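FYVE, RhoGEF and PH domain-containing protein 5 (Homo sapiens, PDB 3MPX) activates the small GTPase CDC42 by exchanging its bound GDP for GTP, the chain modelled here covering the catalytic DH domain and the first PH domain. Local coordinates at residues M40-N45 and A81-H86; L46-A51 and Q74-L79; R54-M59 and P142-A147. All coordinates share one frame; numbering follows the deposited sequence.

In the fold
The long helix 21-59 runs through all three contacts, meeting them in the order 1, 2, 3 from its N-terminal side. The chain then turns back as helix 66-98, so that 74-79 closes contact 2 first and 81-86 closes contact 1 next; the loop of contact 2 is nested inside that of contact 1, and the two sites share Asn45–Leu79 packing. Contact 3 closes much later, when 142-147, the start of helix 142-152, returns to 54-59; its loop crosses both others. Together the contacts tie one helix to two antiparallel neighbours within the DH domain.

Contact 1: residues M40-N45 and A81-H86; sequences MLQHLN and AIHDLH
The imidazole of His83 and the helix turn at Leu41 and Gln42 supply most of this interface, chiefly by contact between a ring face and the backbone. Gln42 CA sits over the ring of His83 in a CH-pi contact, 4.1 Å from the centroid, and Leu41 O lies over the same face. The ring gets there because CG of His83 is anti to the backbone N (chi1 179°), which extends it toward segment 40-45. A flat ring suits this place because its face can lie against main-chain atoms of the neighbouring helix.

Apolar packing continues the interface on the buried side. CD1 of Leu41 reaches CG2 of Ile82 at 3.8 Å, the two side chains crossing at about a right angle, and the same methyl lies 3.8 Å from CD2 of His86. Leucine serves well here, as its CD1 methyl touches both residues at once; beyond it Leu41 also rests on Val169 of helix 162-184.

Polar groups lie beside this packing. Gln42 bends its chain so that its amide stands nearly perpendicular to the His83 ring, but NE2 of Gln42 and NE2 of His83, 3.2 Å apart, have poor geometry for a bond. Asn45 turns its amide back on its own helix: ND2 donates to Leu41 O at 2.8 Å and 172°, keeping the amide beside His83 CB, while Asn45 N reaches that oxygen from the opposite face of the carbonyl plane, so that two donors hold it. His86 is hydrogen-bonded through ND1 to Glu34 and through NE2 to His120.

The axes of the two segments lie 9.5 Å apart and run nearly antiparallel, at 154°, as is characteristic of the elongated helical bundle of a DH (RhoGEF) domain.

Contact 2: residues L46-A51 and Q74-L79; sequences LDFHGA and QGLSEL
His49 donates a hydrogen bond from ring atom ND1 to the backbone oxygen of Leu76, joining two antiparallel helices of the DH-domain bundle; the axes of the two segments approach to 9.9 Å. The bond is 3.0 Å long from ND1 to O and moderately bent, with an N-H...O angle of 144°. The acceptor lies near the plane of the imidazole, as a ring N-H requires, but the donor stands well above the carbonyl plane of Leu76 and so does not point at a lone pair. Histidine fits this partly exposed border because it combines a directional donor with a flat ring that passes close to the neighbouring helix.

Beside this polar link lies an apolar one. The Phe48 ring meets CD1 of Leu79 at its edge, close to its own plane, with CD2 of Phe48 3.6 Å from that methyl. CD2 of Leu76 approaches CE2 of the same ring obliquely, and both leucines cross the aromatic side chain at about a right angle. CG of Phe48 is anti to its backbone N (chi1 177°), carrying the ring across although the bond to CB does not itself head for the other helix. A broad ring is apt in this buried place: it touches both leucines and also reaches Leu134, Leu166 and the ring of Phe151.

Farther out, both helices show local features. Helix 21-59 widens into a pi-type turn at 46-49, accompanied by probable hydrogen bonds from His49 N to Leu44 O and from Gly50 N to Asn45 O. On the partner helix, the oxygen of Gln74 takes two donors, Ser77 N and the hydroxyl OG of Ser77, the latter in the carbonyl plane and on a lone pair.

Contact 3: residues R54-M59 and P142-A147; sequences RALDDM and PRLAAA
Arg143 lays its guanidinium flat against helix 54-59, with Ala55 CA about 3.6 Å above the centre of the group and the Ala55 methyl over the same face. The small side chain of Ala55 suits a place where the planar group lies close to the backbone. Arg143 CG is anti to the backbone N, and the bend at chi2 then folds the chain along the neighbouring helix.

At the edge of the same group the charges meet. Arg143 NE donates to Asp58 OD2 at 2.8 Å with an N-H...O angle of 157°, a salt bridge that uses the anti lone pair of the oxygen, the one turned away from OD1. The oxygen is close to the guanidinium plane, but the carboxylate itself is turned 48° against it, which fits a single-point rather than a two-pronged pairing. Arg54 brings a like charge near, its NH2 5.3 Å from NH2 of Arg143, though the two are not in contact.

The two helices belong to the helical bundle of the DH domain; the axes of the two segments run almost exactly antiparallel, at 174°, and lie 8.9 Å apart. Ala55 faces Ala147 here, CB to CB at 3.9 Å, and two such small residues permit the close approach.

On the buried side longer side chains pack together. Met59, present as selenomethionine, crosses Leu144 at about a right angle and sets its end methyl CE 3.5 Å from Leu144 CB, while the same CE also touches Arg143 CG; an unbranched chain can bring its terminal methyl against both residues. Leu56 meets Leu144 at a slant, Leu56 CD2 lying 3.8 Å from Leu144 CD1. Leu144 also packs on Leu134, Asn137 and Cys138 of helix 117-138, and Leu56 on Leu72 of helix 66-98.

Contact 1: residues M40-N45 and A81-H86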
HETATM    1  N   MSE A  40      -8.182 -12.824   4.039  1.00 28.31           N
HETATM    2  CA  MSE A  40      -6.975 -12.939   3.251  1.00 28.14           C
HETATM    3  C   MSE A  40      -5.874 -13.613   4.043  1.00 25.86           C
HETATM    4  O   MSE A  40      -5.179 -14.464   3.488  1.00 25.96           O
HETATM    5  CB  MSE A  40      -6.545 -11.553   2.750  1.00 32.20           C
HETATM    6  CG  MSE A  40      -5.400 -11.595   1.751  1.00 42.56           C
HETATM    7 SE   MSE A  40      -3.674 -11.586   2.665  1.00 54.79          SE
HETATM    8  CE  MSE A  40      -3.469  -9.667   2.892  1.00 51.18           C
ATOM      9  N   LEU A  41      -5.707 -13.253   5.329  1.00 17.42           N
ATOM     10  CA  LEU A  41      -4.657 -13.860   6.152  1.00 15.86           C
ATOM     11  C   LEU A  41      -4.930 -15.326   6.418  1.00 20.83           C
ATOM     12  O   LEU A  41      -3.982 -16.097   6.558  1.00 21.69           O
ATOM     13  CB  LEU A  41      -4.416 -13.124   7.482  1.00 14.67           C
ATOM     14  CG  LEU A  41      -3.852 -11.706   7.443  1.00 16.11           C
ATOM     15  CD1 LEU A  41      -3.827 -11.147   8.817  1.00 15.66           C
ATOM     16  CD2 LEU A  41      -2.454 -11.668   6.869  1.00 14.51           C
ATOM     17  N   GLN A  42      -6.229 -15.696   6.470  1.00 17.12           N
ATOM     18  CA  GLN A  42      -6.777 -17.035   6.682  1.00 16.46           C
ATOM     19  C   GLN A  42      -6.263 -17.951   5.578  1.00 20.52           C
ATOM     20  O   GLN A  42      -5.491 -18.865   5.867  1.00 18.92           O
ATOM     21  CB  GLN A  42      -8.321 -16.969   6.668  1.00 17.54           C
ATOM     22  CG  GLN A  42      -9.053 -18.237   7.102  1.00 42.00           C
ATOM     23  CD  GLN A  42      -9.338 -18.268   8.584  1.00 78.39           C
ATOM     24  OE1 GLN A  42      -9.150 -19.299   9.253  1.00 78.97           O
ATOM     25  NE2 GLN A  42      -9.815 -17.146   9.136  1.00 70.67           N
ATOM     26  N   HIS A  43      -6.640 -17.650   4.313  1.00 19.91           N
ATOM     27  CA  HIS A  43      -6.310 -18.386   3.080  1.00 21.49           C
ATOM     28  C   HIS A  43      -4.829 -18.380   2.766  1.00 24.22           C
ATOM     29  O   HIS A  43      -4.338 -19.296   2.101  1.00 22.99           O
ATOM     30  CB  HIS A  43      -7.133 -17.852   1.896  1.00 23.92           C
ATOM     31  CG  HIS A  43      -8.604 -18.102   2.091  1.00 28.77           C
ATOM     32  ND1 HIS A  43      -9.489 -17.061   2.362  1.00 30.84           N
ATOM     33  CD2 HIS A  43      -9.277 -19.279   2.167  1.00 31.15           C
ATOM     34  CE1 HIS A  43     -10.669 -17.631   2.543  1.00 30.54           C
ATOM     35  NE2 HIS A  43     -10.593 -18.963   2.440  1.00 31.07           N
ATOM     36  N   LEU A  44      -4.104 -17.376   3.285  1.00 19.93           N
ATOM     37  CA  LEU A  44      -2.668 -17.311   3.166  1.00 18.82           C
ATOM     38  C   LEU A  44      -2.075 -18.415   4.046  1.00 23.94           C
ATOM     39  O   LEU A  44      -1.204 -19.153   3.601  1.00 23.66           O
ATOM     40  CB  LEU A  44      -2.172 -15.943   3.624  1.00 18.58           C
ATOM     41  CG  LEU A  44      -0.701 -15.633   3.321  1.00 22.72           C
ATOM     42  CD1 LEU A  44      -0.430 -15.563   1.820  1.00 21.60           C
ATOM     43  CD2 LEU A  44      -0.303 -14.360   3.963  1.00 25.25           C
ATOM     44  N   ASN A  45      -2.585 -18.559   5.278  1.00 21.33           N
ATOM     45  CA  ASN A  45      -2.100 -19.551   6.229  1.00 21.11           C
ATOM     46  C   ASN A  45      -2.432 -20.981   5.819  1.00 26.11           C
ATOM     47  O   ASN A  45      -1.637 -21.889   6.069  1.00 25.71           O
ATOM     48  CB  ASN A  45      -2.633 -19.243   7.607  1.00 19.41           C
ATOM     49  CG  ASN A  45      -1.718 -18.320   8.332  1.00 31.96           C
ATOM     50  OD1 ASN A  45      -0.754 -18.756   8.957  1.00 29.22           O
ATOM     51  ND2 ASN A  45      -1.926 -17.026   8.166  1.00 21.43           N
ATOM     52  N   ALA A  81       0.963 -15.901  13.624  1.00  9.32           N
ATOM     53  CA  ALA A  81       0.995 -14.913  14.696  1.00  9.22           C
ATOM     54  C   ALA A  81       0.277 -13.643  14.266  1.00 13.98           C
ATOM     55  O   ALA A  81      -0.388 -13.017  15.094  1.00 13.90           O
ATOM     56  CB  ALA A  81       2.436 -14.586  15.064  1.00  9.82           C
ATOM     57  N   ILE A  82       0.436 -13.250  12.979  1.00 10.68           N
ATOM     58  CA  ILE A  82      -0.212 -12.065  12.410  1.00 10.45           C
ATOM     59  C   ILE A  82      -1.689 -12.356  12.237  1.00 15.05           C
ATOM     60  O   ILE A  82      -2.502 -11.561  12.680  1.00 14.70           O
ATOM     61  CB  ILE A  82       0.476 -11.551  11.113  1.00 13.08           C
ATOM     62  CG1 ILE A  82       1.859 -10.951  11.432  1.00 12.08           C
ATOM     63  CG2 ILE A  82      -0.399 -10.525  10.359  1.00 13.93           C
ATOM     64  CD1 ILE A  82       2.955 -11.168  10.335  1.00 12.84           C
ATOM     65  N   HIS A  83      -2.033 -13.515  11.665  1.00 14.04           N
ATOM     66  CA  HIS A  83      -3.424 -13.938  11.492  1.00 15.26           C
ATOM     67  C   HIS A  83      -4.228 -13.838  12.820  1.00 20.01           C
ATOM     68  O   HIS A  83      -5.323 -13.265  12.838  1.00 19.55           O
ATOM     69  CB  HIS A  83      -3.484 -15.358  10.915  1.00 16.63           C
ATOM     70  CG  HIS A  83      -4.879 -15.879  10.737  1.00 21.48           C
ATOM     71  ND1 HIS A  83      -5.218 -17.160  11.120  1.00 24.02           N
ATOM     72  CD2 HIS A  83      -5.983 -15.267  10.242  1.00 24.77           C
ATOM     73  CE1 HIS A  83      -6.507 -17.291  10.848  1.00 24.15           C
ATOM     74  NE2 HIS A  83      -7.013 -16.179  10.321  1.00 24.76           N
ATOM     75  N   ASP A  84      -3.641 -14.346  13.927  1.00 15.96           N
ATOM     76  CA  ASP A  84      -4.231 -14.357  15.250  1.00 15.31           C
ATOM     77  C   ASP A  84      -4.403 -12.956  15.777  1.00 20.51           C
ATOM     78  O   ASP A  84      -5.448 -12.660  16.380  1.00 22.14           O
ATOM     79  CB  ASP A  84      -3.388 -15.215  16.214  1.00 17.58           C
ATOM     80  CG  ASP A  84      -3.379 -16.720  15.927  1.00 39.75           C
ATOM     81  OD1 ASP A  84      -4.314 -17.209  15.231  1.00 43.12           O
ATOM     82  OD2 ASP A  84      -2.453 -17.417  16.417  1.00 47.02           O
ATOM     83  N   LEU A  85      -3.407 -12.074  15.508  1.00 15.34           N
ATOM     84  CA  LEU A  85      -3.425 -10.675  15.937  1.00 14.98           C
ATOM     85  C   LEU A  85      -4.622  -9.958  15.344  1.00 21.07           C
ATOM     86  O   LEU A  85      -5.370  -9.313  16.084  1.00 22.73           O
ATOM     87  CB  LEU A  85      -2.098  -9.953  15.593  1.00 14.83           C
ATOM     88  CG  LEU A  85      -2.119  -8.424  15.395  1.00 19.57           C
ATOM     89  CD1 LEU A  85      -2.270  -7.671  16.706  1.00 19.53           C
ATOM     90  CD2 LEU A  85      -0.895  -7.952  14.644  1.00 21.82           C
ATOM     91  N   HIS A  86      -4.828 -10.122  14.027  1.00 16.72           N
ATOM     92  CA  HIS A  86      -5.890  -9.477  13.277  1.00 16.16           C
ATOM     93  C   HIS A  86      -7.245 -10.141  13.512  1.00 21.48           C
ATOM     94  O   HIS A  86      -8.260  -9.428  13.561  1.00 21.14           O
ATOM     95  CB  HIS A  86      -5.504  -9.359  11.807  1.00 16.19           C
ATOM     96  CG  HIS A  86      -4.353  -8.415  11.630  1.00 19.00           C
ATOM     97  ND1 HIS A  86      -4.545  -7.048  11.563  1.00 20.62           N
ATOM     98  CD2 HIS A  86      -3.027  -8.664  11.637  1.00 20.20           C
ATOM     99  CE1 HIS A  86      -3.336  -6.521  11.460  1.00 19.64           C
ATOM    100  NE2 HIS A  86      -2.395  -7.452  11.518  1.00 19.87           N
TER

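Contact 2: residues L46-A51 and Q74-L79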
ATOM      1  N   LEU A  46      -3.575 -21.176   5.166  1.00 23.80           N
ATOM      2  CA  LEU A  46      -3.991 -22.490   4.709  1.00 24.62           C
ATOM      3  C   LEU A  46      -3.261 -22.865   3.428  1.00 29.05           C
ATOM      4  O   LEU A  46      -2.704 -23.956   3.356  1.00 30.08           O
ATOM      5  CB  LEU A  46      -5.521 -22.541   4.495  1.00 25.20           C
ATOM      6  CG  LEU A  46      -6.138 -23.908   4.130  1.00 31.50           C
ATOM      7  CD1 LEU A  46      -6.300 -24.803   5.364  1.00 32.92           C
ATOM      8  CD2 LEU A  46      -7.506 -23.741   3.481  1.00 34.26           C
ATOM      9  N   ASP A  47      -3.254 -21.970   2.430  1.00 24.20           N
ATOM     10  CA  ASP A  47      -2.716 -22.257   1.104  1.00 23.37           C
ATOM     11  C   ASP A  47      -1.237 -21.903   0.908  1.00 23.91           C
ATOM     12  O   ASP A  47      -0.609 -22.422  -0.025  1.00 22.88           O
ATOM     13  CB  ASP A  47      -3.586 -21.575   0.032  1.00 25.74           C
ATOM     14  CG  ASP A  47      -5.096 -21.771   0.209  1.00 44.19           C
ATOM     15  OD1 ASP A  47      -5.502 -22.693   0.970  1.00 43.88           O
ATOM     16  OD2 ASP A  47      -5.873 -20.994  -0.400  1.00 55.35           O
ATOM     17  N   PHE A  48      -0.681 -21.025   1.745  1.00 17.68           N
ATOM     18  CA  PHE A  48       0.717 -20.674   1.584  1.00 16.02           C
ATOM     19  C   PHE A  48       1.533 -21.253   2.732  1.00 22.62           C
ATOM     20  O   PHE A  48       2.296 -22.179   2.490  1.00 24.48           O
ATOM     21  CB  PHE A  48       0.914 -19.163   1.411  1.00 16.25           C
ATOM     22  CG  PHE A  48       2.356 -18.724   1.318  1.00 16.15           C
ATOM     23  CD1 PHE A  48       3.104 -18.974   0.176  1.00 18.65           C
ATOM     24  CD2 PHE A  48       2.960 -18.049   2.365  1.00 15.92           C
ATOM     25  CE1 PHE A  48       4.426 -18.556   0.089  1.00 19.06           C
ATOM     26  CE2 PHE A  48       4.280 -17.626   2.274  1.00 18.49           C
ATOM     27  CZ  PHE A  48       5.008 -17.883   1.137  1.00 17.00           C
ATOM     28  N   HIS A  49       1.350 -20.764   3.967  1.00 17.78           N
ATOM     29  CA  HIS A  49       2.091 -21.266   5.112  1.00 17.72           C
ATOM     30  C   HIS A  49       1.916 -22.800   5.238  1.00 23.22           C
ATOM     31  O   HIS A  49       2.919 -23.522   5.187  1.00 23.97           O
ATOM     32  CB  HIS A  49       1.681 -20.505   6.383  1.00 18.59           C
ATOM     33  CG  HIS A  49       2.090 -21.160   7.665  1.00 22.30           C
ATOM     34  ND1 HIS A  49       3.156 -20.693   8.401  1.00 24.33           N
ATOM     35  CD2 HIS A  49       1.532 -22.209   8.317  1.00 24.58           C
ATOM     36  CE1 HIS A  49       3.239 -21.482   9.457  1.00 23.96           C
ATOM     37  NE2 HIS A  49       2.293 -22.424   9.437  1.00 24.53           N
ATOM     38  N   GLY A  50       0.667 -23.272   5.345  1.00 18.63           N
ATOM     39  CA  GLY A  50       0.343 -24.689   5.470  1.00 18.10           C
ATOM     40  C   GLY A  50       0.984 -25.577   4.414  1.00 23.95           C
ATOM     41  O   GLY A  50       1.645 -26.562   4.754  1.00 23.83           O
ATOM     42  N   ALA A  51       0.833 -25.207   3.119  1.00 21.09           N
ATOM     43  CA  ALA A  51       1.388 -25.966   1.993  1.00 20.83           C
ATOM     44  C   ALA A  51       2.922 -25.968   1.974  1.00 26.10           C
ATOM     45  O   ALA A  51       3.528 -26.977   1.602  1.00 25.41           O
ATOM     46  CB  ALA A  51       0.842 -25.433   0.680  1.00 21.31           C
ATOM     47  N   GLN A  74      11.427 -19.738   9.831  1.00 14.33           N
ATOM     48  CA  GLN A  74      11.417 -18.613  10.779  1.00 13.27           C
ATOM     49  C   GLN A  74      10.537 -17.470  10.261  1.00 17.33           C
ATOM     50  O   GLN A  74       9.611 -17.076  10.951  1.00 16.15           O
ATOM     51  CB  GLN A  74      12.857 -18.155  11.124  1.00 13.49           C
ATOM     52  CG  GLN A  74      13.046 -17.441  12.478  1.00 16.55           C
ATOM     53  CD  GLN A  74      12.208 -17.932  13.652  1.00 34.98           C
ATOM     54  OE1 GLN A  74      11.333 -17.222  14.151  1.00 28.27           O
ATOM     55  NE2 GLN A  74      12.448 -19.144  14.135  1.00 28.83           N
ATOM     56  N   GLY A  75      10.783 -17.029   9.024  1.00 15.41           N
ATOM     57  CA  GLY A  75      10.020 -15.994   8.333  1.00 14.92           C
ATOM     58  C   GLY A  75       8.571 -16.385   8.150  1.00 19.23           C
ATOM     59  O   GLY A  75       7.682 -15.548   8.296  1.00 20.17           O
ATOM     60  N   LEU A  76       8.310 -17.669   7.884  1.00 15.43           N
ATOM     61  CA  LEU A  76       6.940 -18.186   7.723  1.00 14.49           C
ATOM     62  C   LEU A  76       6.201 -18.326   9.043  1.00 14.57           C
ATOM     63  O   LEU A  76       4.984 -18.387   9.017  1.00 12.20           O
ATOM     64  CB  LEU A  76       6.926 -19.539   6.984  1.00 14.42           C
ATOM     65  CG  LEU A  76       7.067 -19.457   5.465  1.00 18.40           C
ATOM     66  CD1 LEU A  76       7.724 -20.674   4.917  1.00 18.63           C
ATOM     67  CD2 LEU A  76       5.745 -19.267   4.817  1.00 19.07           C
ATOM     68  N   SER A  77       6.920 -18.356  10.196  1.00 11.71           N
ATOM     69  CA  SER A  77       6.295 -18.514  11.518  1.00 11.61           C
ATOM     70  C   SER A  77       5.476 -17.289  11.936  1.00 15.30           C
ATOM     71  O   SER A  77       4.566 -17.395  12.763  1.00 15.71           O
ATOM     72  CB  SER A  77       7.334 -18.850  12.577  1.00 15.20           C
ATOM     73  OG  SER A  77       8.124 -17.713  12.872  1.00 28.48           O
ATOM     74  N   GLU A  78       5.801 -16.138  11.346  1.00 10.69           N
ATOM     75  CA  GLU A  78       5.173 -14.855  11.592  1.00 10.00           C
ATOM     76  C   GLU A  78       3.744 -14.771  11.071  1.00 14.75           C
ATOM     77  O   GLU A  78       2.922 -14.092  11.684  1.00 14.53           O
ATOM     78  CB  GLU A  78       6.033 -13.746  10.984  1.00 11.40           C
ATOM     79  CG  GLU A  78       7.365 -13.546  11.697  1.00 23.37           C
ATOM     80  CD  GLU A  78       7.304 -13.496  13.217  1.00 45.70           C
ATOM     81  OE1 GLU A  78       8.150 -14.156  13.866  1.00 54.82           O
ATOM     82  OE2 GLU A  78       6.401 -12.818  13.761  1.00 25.85           O
ATOM     83  N   LEU A  79       3.434 -15.493   9.972  1.00 12.07           N
ATOM     84  CA  LEU A  79       2.112 -15.481   9.336  1.00 11.43           C
ATOM     85  C   LEU A  79       0.998 -15.910  10.288  1.00 12.95           C
ATOM     86  O   LEU A  79       0.087 -15.098  10.446  1.00 11.64           O
ATOM     87  CB  LEU A  79       2.066 -16.268   8.017  1.00 11.38           C
ATOM     88  CG  LEU A  79       3.071 -15.871   6.906  1.00 15.46           C
ATOM     89  CD1 LEU A  79       2.806 -16.675   5.638  1.00 15.13           C
ATOM     90  CD2 LEU A  79       3.023 -14.368   6.586  1.00 16.51           C
TER

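Contact 3: residues R54-M59 and P142-A147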
ATOM      1  N   ARG A  54       4.104 -28.166   5.020  1.00 27.81           N
ATOM      2  CA  ARG A  54       3.931 -29.549   4.562  1.00 26.69           C
ATOM      3  C   ARG A  54       5.101 -29.960   3.662  1.00 29.32           C
ATOM      4  O   ARG A  54       5.711 -31.003   3.910  1.00 30.37           O
ATOM      5  CB  ARG A  54       2.586 -29.743   3.822  1.00 25.11           C
ATOM      6  CG  ARG A  54       1.400 -30.002   4.731  1.00 28.64           C
ATOM      7  CD  ARG A  54       0.130 -30.249   3.937  1.00 32.40           C
ATOM      8  NE  ARG A  54      -0.634 -29.017   3.724  1.00 37.27           N
ATOM      9  CZ  ARG A  54      -1.138 -28.630   2.554  1.00 48.65           C
ATOM     10  NH1 ARG A  54      -1.821 -27.496   2.463  1.00 28.45           N
ATOM     11  NH2 ARG A  54      -0.960 -29.374   1.463  1.00 32.96           N
ATOM     12  N   ALA A  55       5.455 -29.120   2.670  1.00 23.44           N
ATOM     13  CA  ALA A  55       6.580 -29.399   1.772  1.00 22.45           C
ATOM     14  C   ALA A  55       7.900 -29.473   2.541  1.00 25.36           C
ATOM     15  O   ALA A  55       8.554 -30.510   2.484  1.00 25.85           O
ATOM     16  CB  ALA A  55       6.663 -28.351   0.668  1.00 22.95           C
ATOM     17  N   LEU A  56       8.276 -28.395   3.285  1.00 20.17           N
ATOM     18  CA  LEU A  56       9.526 -28.301   4.059  1.00 18.25           C
ATOM     19  C   LEU A  56       9.697 -29.483   5.024  1.00 22.44           C
ATOM     20  O   LEU A  56      10.803 -30.019   5.104  1.00 20.79           O
ATOM     21  CB  LEU A  56       9.669 -26.942   4.786  1.00 17.07           C
ATOM     22  CG  LEU A  56       9.812 -25.666   3.920  1.00 19.09           C
ATOM     23  CD1 LEU A  56       9.849 -24.415   4.787  1.00 17.70           C
ATOM     24  CD2 LEU A  56      11.037 -25.715   3.031  1.00 20.10           C
ATOM     25  N   ASP A  57       8.591 -29.949   5.673  1.00 21.29           N
ATOM     26  CA  ASP A  57       8.573 -31.140   6.547  1.00 21.98           C
ATOM     27  C   ASP A  57       9.011 -32.398   5.779  1.00 27.78           C
ATOM     28  O   ASP A  57       9.710 -33.238   6.361  1.00 28.56           O
ATOM     29  CB  ASP A  57       7.189 -31.380   7.177  1.00 24.05           C
ATOM     30  CG  ASP A  57       6.752 -30.412   8.275  1.00 40.13           C
ATOM     31  OD1 ASP A  57       7.635 -29.763   8.897  1.00 41.54           O
ATOM     32  OD2 ASP A  57       5.527 -30.314   8.527  1.00 47.15           O
ATOM     33  N   ASP A  58       8.633 -32.510   4.466  1.00 23.81           N
ATOM     34  CA  ASP A  58       9.021 -33.635   3.598  1.00 23.07           C
ATOM     35  C   ASP A  58      10.502 -33.537   3.224  1.00 29.78           C
ATOM     36  O   ASP A  58      11.200 -34.556   3.126  1.00 28.25           O
ATOM     37  CB  ASP A  58       8.184 -33.658   2.310  1.00 23.71           C
ATOM     38  CG  ASP A  58       6.718 -34.032   2.420  1.00 25.86           C
ATOM     39  OD1 ASP A  58       6.343 -34.675   3.415  1.00 25.51           O
ATOM     40  OD2 ASP A  58       5.960 -33.739   1.469  1.00 29.55           O
HETATM   41  N   MSE A  59      10.971 -32.300   2.993  1.00 30.08           N
HETATM   42  CA  MSE A  59      12.343 -32.002   2.577  1.00 31.43           C
HETATM   43  C   MSE A  59      13.350 -32.231   3.669  1.00 35.56           C
HETATM   44  O   MSE A  59      14.545 -32.320   3.378  1.00 35.71           O
HETATM   45  CB  MSE A  59      12.469 -30.583   2.050  1.00 34.55           C
HETATM   46  CG  MSE A  59      11.719 -30.355   0.769  1.00 43.41           C
HETATM   47 SE   MSE A  59      11.651 -28.450   0.424  1.00 53.81          SE
HETATM   48  CE  MSE A  59       9.899 -28.337   0.246  1.00 50.86           C
ATOM     49  N   PRO A 142      11.580 -29.596  -6.542  1.00 23.14           N
ATOM     50  CA  PRO A 142      10.238 -29.936  -7.044  1.00 22.10           C
ATOM     51  C   PRO A 142       9.128 -29.838  -5.985  1.00 21.06           C
ATOM     52  O   PRO A 142       8.108 -29.241  -6.270  1.00 20.73           O
ATOM     53  CB  PRO A 142      10.421 -31.365  -7.571  1.00 24.21           C
ATOM     54  CG  PRO A 142      11.843 -31.419  -8.002  1.00 28.79           C
ATOM     55  CD  PRO A 142      12.580 -30.597  -6.979  1.00 24.94           C
ATOM     56  N   ARG A 143       9.353 -30.353  -4.767  1.00 14.49           N
ATOM     57  CA  ARG A 143       8.410 -30.305  -3.637  1.00 12.23           C
ATOM     58  C   ARG A 143       8.058 -28.847  -3.226  1.00 15.53           C
ATOM     59  O   ARG A 143       6.878 -28.541  -3.025  1.00 15.13           O
ATOM     60  CB  ARG A 143       8.991 -31.088  -2.439  1.00  5.91           C
ATOM     61  CG  ARG A 143       8.043 -31.314  -1.269  1.00  5.76           C
ATOM     62  CD  ARG A 143       6.941 -32.316  -1.577  1.00  8.90           C
ATOM     63  NE  ARG A 143       5.753 -32.099  -0.755  1.00 14.45           N
ATOM     64  CZ  ARG A 143       4.881 -31.111  -0.944  1.00 26.27           C
ATOM     65  NH1 ARG A 143       5.079 -30.215  -1.900  1.00  4.59           N
ATOM     66  NH2 ARG A 143       3.830 -30.985  -0.146  1.00 18.50           N
ATOM     67  N   LEU A 144       9.072 -27.966  -3.075  1.00 11.08           N
ATOM     68  CA  LEU A 144       8.804 -26.578  -2.725  1.00 11.03           C
ATOM     69  C   LEU A 144       8.138 -25.870  -3.922  1.00 16.39           C
ATOM     70  O   LEU A 144       7.181 -25.104  -3.718  1.00 18.22           O
ATOM     71  CB  LEU A 144      10.072 -25.840  -2.266  1.00 11.16           C
ATOM     72  CG  LEU A 144       9.844 -24.469  -1.592  1.00 15.88           C
ATOM     73  CD1 LEU A 144       9.340 -24.621  -0.190  1.00 15.22           C
ATOM     74  CD2 LEU A 144      11.115 -23.646  -1.580  1.00 19.77           C
ATOM     75  N   ALA A 145       8.589 -26.184  -5.168  1.00  9.68           N
ATOM     76  CA  ALA A 145       7.988 -25.616  -6.365  1.00  9.05           C
ATOM     77  C   ALA A 145       6.511 -25.997  -6.444  1.00 13.97           C
ATOM     78  O   ALA A 145       5.685 -25.117  -6.630  1.00 14.43           O
ATOM     79  CB  ALA A 145       8.732 -26.061  -7.603  1.00  9.73           C
ATOM     80  N   ALA A 146       6.178 -27.266  -6.168  1.00 11.60           N
ATOM     81  CA  ALA A 146       4.817 -27.806  -6.147  1.00 11.86           C
ATOM     82  C   ALA A 146       3.963 -27.071  -5.128  1.00 21.69           C
ATOM     83  O   ALA A 146       2.784 -26.858  -5.397  1.00 23.09           O
ATOM     84  CB  ALA A 146       4.840 -29.296  -5.823  1.00 11.70           C
ATOM     85  N   ALA A 147       4.546 -26.681  -3.965  1.00 19.91           N
ATOM     86  CA  ALA A 147       3.814 -25.976  -2.913  1.00 20.17           C
ATOM     87  C   ALA A 147       3.525 -24.541  -3.326  1.00 24.64           C
ATOM     88  O   ALA A 147       2.377 -24.105  -3.221  1.00 22.88           O
ATOM     89  CB  ALA A 147       4.583 -26.009  -1.600  1.00 20.67           C
TER